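Local coordinates for protein arginyl-trna synthetase (Thermus thermophilus, PDB 1IQ0) that probably attaches L-arginine to tRNA(Arg) at the expense of ATP, as a monomeric class I aminoacyl-tRNA synthetase, at residues P525-W539 with V570-L584. Sequence-based numbering, arbitrary orientation.
Sequences PHVLAQYLLDLAASW and VQSLQRTLATGLDLL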
loop_
_atom_site.group_PDB
_atom_site.type_symbol
_atom_site.label_atom_id
_atom_site.label_comp_id
_atom_site.label_asym_id
_atom_site.label_seq_id
_atom_site.Cartn_x
_atom_site.Cartn_y
_atom_site.Cartn_z
ATOM N N PRO A 525 2.908 1.381 -4.317
ATOM C CA PRO A 525 2.501 2.736 -3.946
ATOM C C PRO A 525 3.569 3.787 -4.220
ATOM O O PRO A 525 3.241 4.959 -4.464
ATOM C CB PRO A 525 2.195 2.603 -2.460
ATOM C CG PRO A 525 1.627 1.202 -2.380
ATOM C CD PRO A 525 2.621 0.429 -3.230
ATOM N N HIS A 526 4.840 3.386 -4.182
ATOM C CA HIS A 526 5.916 4.345 -4.412
ATOM C C HIS A 526 5.800 5.051 -5.766
ATOM O O HIS A 526 6.322 6.154 -5.938
ATOM C CB HIS A 526 7.296 3.686 -4.285
ATOM C CG HIS A 526 7.646 2.778 -5.420
ATOM N ND1 HIS A 526 7.401 1.422 -5.392
ATOM C CD2 HIS A 526 8.225 3.032 -6.618
ATOM C CE1 HIS A 526 7.815 0.879 -6.523
ATOM N NE2 HIS A 526 8.318 1.834 -7.285
ATOM N N VAL A 527 5.117 4.426 -6.722
ATOM C CA VAL A 527 4.945 5.039 -8.036
ATOM C C VAL A 527 4.014 6.250 -7.906
ATOM O O VAL A 527 4.203 7.262 -8.573
ATOM C CB VAL A 527 4.370 4.030 -9.061
ATOM C CG1 VAL A 527 3.995 4.748 -10.356
ATOM C CG2 VAL A 527 5.413 2.949 -9.358
ATOM N N LEU A 528 3.023 6.154 -7.029
ATOM C CA LEU A 528 2.101 7.265 -6.831
ATOM C C LEU A 528 2.831 8.341 -6.038
ATOM O O LEU A 528 2.716 9.529 -6.329
ATOM C CB LEU A 528 0.871 6.820 -6.041
ATOM C CG LEU A 528 -0.440 7.600 -6.225
ATOM C CD1 LEU A 528 -1.161 7.645 -4.894
ATOM C CD2 LEU A 528 -0.197 9.007 -6.743
ATOM N N ALA A 529 3.577 7.907 -5.027
ATOM C CA ALA A 529 4.327 8.819 -4.186
ATOM C C ALA A 529 5.270 9.642 -5.047
ATOM O O ALA A 529 5.335 10.859 -4.912
ATOM C CB ALA A 529 5.118 8.035 -3.137
ATOM N N GLN A 530 5.992 8.972 -5.940
ATOM C CA GLN A 530 6.933 9.652 -6.816
ATOM C C GLN A 530 6.196 10.616 -7.752
ATOM O O GLN A 530 6.672 11.716 -8.012
ATOM C CB GLN A 530 7.738 8.632 -7.622
ATOM C CG GLN A 530 8.817 9.238 -8.511
ATOM C CD GLN A 530 9.778 10.130 -7.739
ATOM O OE1 GLN A 530 10.380 9.707 -6.746
ATOM N NE2 GLN A 530 9.923 11.374 -8.191
ATOM N N TYR A 531 5.036 10.210 -8.259
ATOM C CA TYR A 531 4.273 11.094 -9.133
ATOM C C TYR A 531 3.900 12.382 -8.394
ATOM O O TYR A 531 3.933 13.471 -8.970
ATOM C CB TYR A 531 2.974 10.437 -9.611
ATOM C CG TYR A 531 2.054 11.434 -10.287
ATOM C CD1 TYR A 531 2.341 11.924 -11.565
ATOM C CD2 TYR A 531 0.937 11.949 -9.624
ATOM C CE1 TYR A 531 1.538 12.907 -12.166
ATOM C CE2 TYR A 531 0.127 12.935 -10.216
ATOM C CZ TYR A 531 0.440 13.407 -11.488
ATOM O OH TYR A 531 -0.340 14.380 -12.083
ATOM N N LEU A 532 3.531 12.250 -7.124
ATOM C CA LEU A 532 3.136 13.410 -6.336
ATOM C C LEU A 532 4.300 14.370 -6.116
ATOM O O LEU A 532 4.106 15.581 -6.084
ATOM C CB LEU A 532 2.540 12.969 -4.998
ATOM C CG LEU A 532 1.205 12.217 -5.103
ATOM C CD1 LEU A 532 0.701 11.886 -3.701
ATOM C CD2 LEU A 532 0.176 13.068 -5.846
ATOM N N LEU A 533 5.506 13.830 -5.962
ATOM C CA LEU A 533 6.686 14.666 -5.790
ATOM C C LEU A 533 6.891 15.449 -7.083
ATOM O O LEU A 533 7.119 16.660 -7.056
ATOM C CB LEU A 533 7.927 13.811 -5.508
ATOM C CG LEU A 533 8.093 13.310 -4.070
ATOM C CD1 LEU A 533 9.336 12.434 -3.955
ATOM C CD2 LEU A 533 8.212 14.508 -3.137
ATOM N N ASP A 534 6.801 14.750 -8.214
ATOM C CA ASP A 534 6.970 15.385 -9.514
ATOM C C ASP A 534 5.911 16.458 -9.779
ATOM O O ASP A 534 6.221 17.524 -10.305
ATOM C CB ASP A 534 6.923 14.341 -10.634
ATOM C CG ASP A 534 8.068 13.339 -10.557
ATOM O OD1 ASP A 534 9.129 13.679 -9.994
ATOM O OD2 ASP A 534 7.920 12.217 -11.078
ATOM N N LEU A 535 4.662 16.176 -9.421
ATOM C CA LEU A 535 3.595 17.137 -9.653
ATOM C C LEU A 535 3.779 18.361 -8.761
ATOM O O LEU A 535 3.571 19.495 -9.198
ATOM C CB LEU A 535 2.227 16.506 -9.397
ATOM C CG LEU A 535 1.046 17.429 -9.737
ATOM C CD1 LEU A 535 1.093 17.822 -11.232
ATOM C CD2 LEU A 535 -0.257 16.724 -9.411
ATOM N N ALA A 536 4.174 18.132 -7.514
ATOM C CA ALA A 536 4.388 19.229 -6.588
ATOM C C ALA A 536 5.555 20.081 -7.083
ATOM O O ALA A 536 5.539 21.307 -6.944
ATOM C CB ALA A 536 4.668 18.694 -5.191
ATOM N N ALA A 537 6.558 19.434 -7.671
ATOM C CA ALA A 537 7.720 20.146 -8.202
ATOM C C ALA A 537 7.295 20.988 -9.405
ATOM O O ALA A 537 7.765 22.114 -9.590
ATOM C CB ALA A 537 8.815 19.154 -8.625
ATOM N N SER A 538 6.416 20.420 -10.227
ATOM C CA SER A 538 5.906 21.100 -11.415
ATOM C C SER A 538 5.063 22.306 -10.991
ATOM O O SER A 538 5.142 23.376 -11.593
ATOM C CB SER A 538 5.057 20.130 -12.241
ATOM O OG SER A 538 4.505 20.765 -13.379
ATOM N N TRP A 539 4.250 22.125 -9.959
ATOM C CA TRP A 539 3.424 23.213 -9.454
ATOM C C TRP A 539 4.303 24.345 -8.910
ATOM O O TRP A 539 4.052 25.514 -9.178
ATOM C CB TRP A 539 2.490 22.705 -8.356
ATOM C CG TRP A 539 1.967 23.784 -7.468
ATOM C CD1 TRP A 539 2.291 23.992 -6.156
ATOM C CD2 TRP A 539 1.061 24.832 -7.828
ATOM N NE1 TRP A 539 1.643 25.105 -5.675
ATOM C CE2 TRP A 539 0.881 25.642 -6.681
ATOM C CE3 TRP A 539 0.385 25.168 -9.005
ATOM C CZ2 TRP A 539 0.050 26.770 -6.679
ATOM C CZ3 TRP A 539 -0.445 26.295 -9.004
ATOM C CH2 TRP A 539 -0.601 27.080 -7.846
ATOM N N VAL A 570 -5.317 25.624 -11.329
ATOM C CA VAL A 570 -4.874 25.597 -9.942
ATOM C C VAL A 570 -5.796 24.672 -9.145
ATOM O O VAL A 570 -5.346 23.911 -8.293
ATOM C CB VAL A 570 -4.896 27.021 -9.323
ATOM C CG1 VAL A 570 -4.771 26.941 -7.804
ATOM C CG2 VAL A 570 -3.738 27.854 -9.899
ATOM N N GLN A 571 -7.089 24.733 -9.447
ATOM C CA GLN A 571 -8.070 23.904 -8.771
ATOM C C GLN A 571 -7.831 22.432 -9.096
ATOM O O GLN A 571 -7.870 21.576 -8.210
ATOM C CB GLN A 571 -9.490 24.300 -9.190
ATOM C CG GLN A 571 -10.563 23.441 -8.530
ATOM C CD GLN A 571 -11.964 23.887 -8.878
ATOM O OE1 GLN A 571 -12.349 23.906 -10.047
ATOM N NE2 GLN A 571 -12.738 24.252 -7.864
ATOM N N SER A 572 -7.592 22.139 -10.368
ATOM C CA SER A 572 -7.334 20.762 -10.772
ATOM C C SER A 572 -6.083 20.231 -10.058
ATOM O O SER A 572 -6.038 19.071 -9.639
ATOM C CB SER A 572 -7.153 20.678 -12.290
ATOM O OG SER A 572 -6.695 19.396 -12.681
ATOM N N LEU A 573 -5.067 21.078 -9.923
ATOM C CA LEU A 573 -3.845 20.667 -9.240
ATOM C C LEU A 573 -4.069 20.414 -7.748
ATOM O O LEU A 573 -3.553 19.441 -7.204
ATOM C CB LEU A 573 -2.737 21.716 -9.387
ATOM C CG LEU A 573 -1.602 21.257 -8.459
ATOM C CD1 LEU A 573 -0.477 20.657 -9.266
ATOM C CD2 LEU A 573 -1.147 22.392 -7.584
ATOM N N GLN A 574 -4.815 21.298 -7.084
ATOM C CA GLN A 574 -5.073 21.132 -5.658
ATOM C C GLN A 574 -5.905 19.873 -5.416
ATOM O O GLN A 574 -5.661 19.136 -4.467
ATOM C CB GLN A 574 -5.795 22.355 -5.086
ATOM C CG GLN A 574 -7.273 22.407 -5.387
ATOM C CD GLN A 574 -8.131 22.037 -4.195
ATOM O OE1 GLN A 574 -7.704 21.307 -3.301
ATOM N NE2 GLN A 574 -9.364 22.528 -4.190
ATOM N N ARG A 575 -6.894 19.638 -6.270
ATOM C CA ARG A 575 -7.731 18.455 -6.142
ATOM C C ARG A 575 -6.908 17.184 -6.382
ATOM O O ARG A 575 -7.081 16.190 -5.687
ATOM C CB ARG A 575 -8.890 18.510 -7.137
ATOM C CG ARG A 575 -10.011 19.457 -6.744
ATOM C CD ARG A 575 -11.054 19.508 -7.846
ATOM N NE ARG A 575 -12.217 20.311 -7.479
ATOM C CZ ARG A 575 -13.254 20.523 -8.283
ATOM N NH1 ARG A 575 -13.269 19.994 -9.501
ATOM N NH2 ARG A 575 -14.280 21.255 -7.869
ATOM N N THR A 576 -6.007 17.228 -7.356
ATOM C CA THR A 576 -5.176 16.066 -7.661
ATOM C C THR A 576 -4.209 15.754 -6.517
ATOM O O THR A 576 -3.990 14.588 -6.182
ATOM C CB THR A 576 -4.385 16.283 -8.968
ATOM O OG1 THR A 576 -5.310 16.442 -10.051
ATOM C CG2 THR A 576 -3.475 15.095 -9.257
ATOM N N LEU A 577 -3.629 16.790 -5.918
ATOM C CA LEU A 577 -2.721 16.564 -4.804
ATOM C C LEU A 577 -3.492 16.071 -3.575
ATOM O O LEU A 577 -3.012 15.196 -2.852
ATOM C CB LEU A 577 -1.956 17.839 -4.467
ATOM C CG LEU A 577 -0.928 18.285 -5.504
ATOM C CD1 LEU A 577 -0.205 19.514 -4.984
ATOM C CD2 LEU A 577 0.073 17.143 -5.780
ATOM N N ALA A 578 -4.686 16.621 -3.346
ATOM C CA ALA A 578 -5.509 16.219 -2.201
ATOM C C ALA A 578 -5.918 14.754 -2.327
ATOM O O ALA A 578 -5.821 13.991 -1.371
ATOM C CB ALA A 578 -6.768 17.105 -2.098
ATOM N N THR A 579 -6.378 14.373 -3.515
ATOM C CA THR A 579 -6.794 13.001 -3.781
ATOM C C THR A 579 -5.600 12.050 -3.688
ATOM O O THR A 579 -5.672 11.020 -3.020
ATOM C CB THR A 579 -7.450 12.897 -5.174
ATOM O OG1 THR A 579 -8.672 13.645 -5.163
ATOM C CG2 THR A 579 -7.755 11.435 -5.536
ATOM N N GLY A 580 -4.501 12.405 -4.351
ATOM C CA GLY A 580 -3.307 11.575 -4.307
ATOM C C GLY A 580 -2.813 11.372 -2.881
ATOM O O GLY A 580 -2.539 10.251 -2.461
ATOM N N LEU A 581 -2.703 12.459 -2.130
ATOM C CA LEU A 581 -2.245 12.399 -0.745
ATOM C C LEU A 581 -3.116 11.453 0.083
ATOM O O LEU A 581 -2.616 10.651 0.870
ATOM C CB LEU A 581 -2.276 13.803 -0.138
ATOM C CG LEU A 581 -0.955 14.510 0.205
ATOM C CD1 LEU A 581 0.237 13.862 -0.475
ATOM C CD2 LEU A 581 -1.086 15.969 -0.176
ATOM N N ASP A 582 -4.424 11.554 -0.115
ATOM C CA ASP A 582 -5.381 10.728 0.597
ATOM C C ASP A 582 -5.171 9.232 0.348
ATOM O O ASP A 582 -5.355 8.417 1.250
ATOM C CB ASP A 582 -6.803 11.115 0.194
ATOM C CG ASP A 582 -7.852 10.301 0.929
ATOM O OD1 ASP A 582 -8.008 10.513 2.150
ATOM O OD2 ASP A 582 -8.510 9.449 0.286
ATOM N N LEU A 583 -4.786 8.876 -0.872
ATOM C CA LEU A 583 -4.572 7.472 -1.207
ATOM C C LEU A 583 -3.342 6.898 -0.498
ATOM O O LEU A 583 -3.151 5.688 -0.459
ATOM C CB LEU A 583 -4.441 7.305 -2.723
ATOM C CG LEU A 583 -5.668 7.713 -3.542
ATOM C CD1 LEU A 583 -5.407 7.456 -5.032
ATOM C CD2 LEU A 583 -6.889 6.924 -3.063
ATOM N N LEU A 584 -2.514 7.774 0.057
ATOM C CA LEU A 584 -1.321 7.359 0.788
ATOM C C LEU A 584 -1.582 7.612 2.275
ATOM O O LEU A 584 -0.664 7.614 3.094
ATOM C CB LEU A 584 -0.100 8.163 0.326
ATOM C CG LEU A 584 0.230 8.169 -1.178
ATOM C CD1 LEU A 584 1.516 8.965 -1.380
ATOM C CD2 LEU A 584 0.400 6.746 -1.725
#
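L573 meets W539 by a CH-pi contact: its CD2 methyl lies over one indole face, 3.6 Å from the centroid of the five-membered ring. With CG anti to the backbone N (chi1 160°), the indole reaches toward the other helix and crosses the L573 side chain at about a right angle, and CZ3 at the far end reaches V570 CG2 at 3.8 Å. Cutting the indole back to an alanine would take away the face under L573 CD2 and the ring carbons beside V570 CG2, and is likely to open a gap between the helices.

Most of the remaining contact is aliphatic, and leucine suits it because its two methyls can serve different neighbours. L535 CG lies 3.6 Å from L573 CD1, the two side chains lying alongside and pointing opposite ways, while L535 CD2 touches the methyls of T576 and L577. Near the middle, L532 CD1 rests 3.6 Å from G580 C and also meets L581 and L584; a side chain on G580 would point into L532 CD2, so glycine lets the leucine sit against bare backbone. Farther along, L528 CD1 packs 3.6 Å from L584 CD2.

No hydrogen bond joins the segments. T576 turns CG2 to L535 and to the edge of the Y531 ring, whose OH is hydrogen-bonded to D508 O, while its own OG1 donates to S572 O at 2.8 Å, satisfying the hydroxyl within its helix.

The helices run nearly antiparallel, their axes 10.1 Å apart at an angle of 151°, within the helical DALR anticodon-binding domain. Helix 470-487 packs on A536, W539 and L581, helix 500-509 on L535 and T576, and helix 430-448 on P525 and A529.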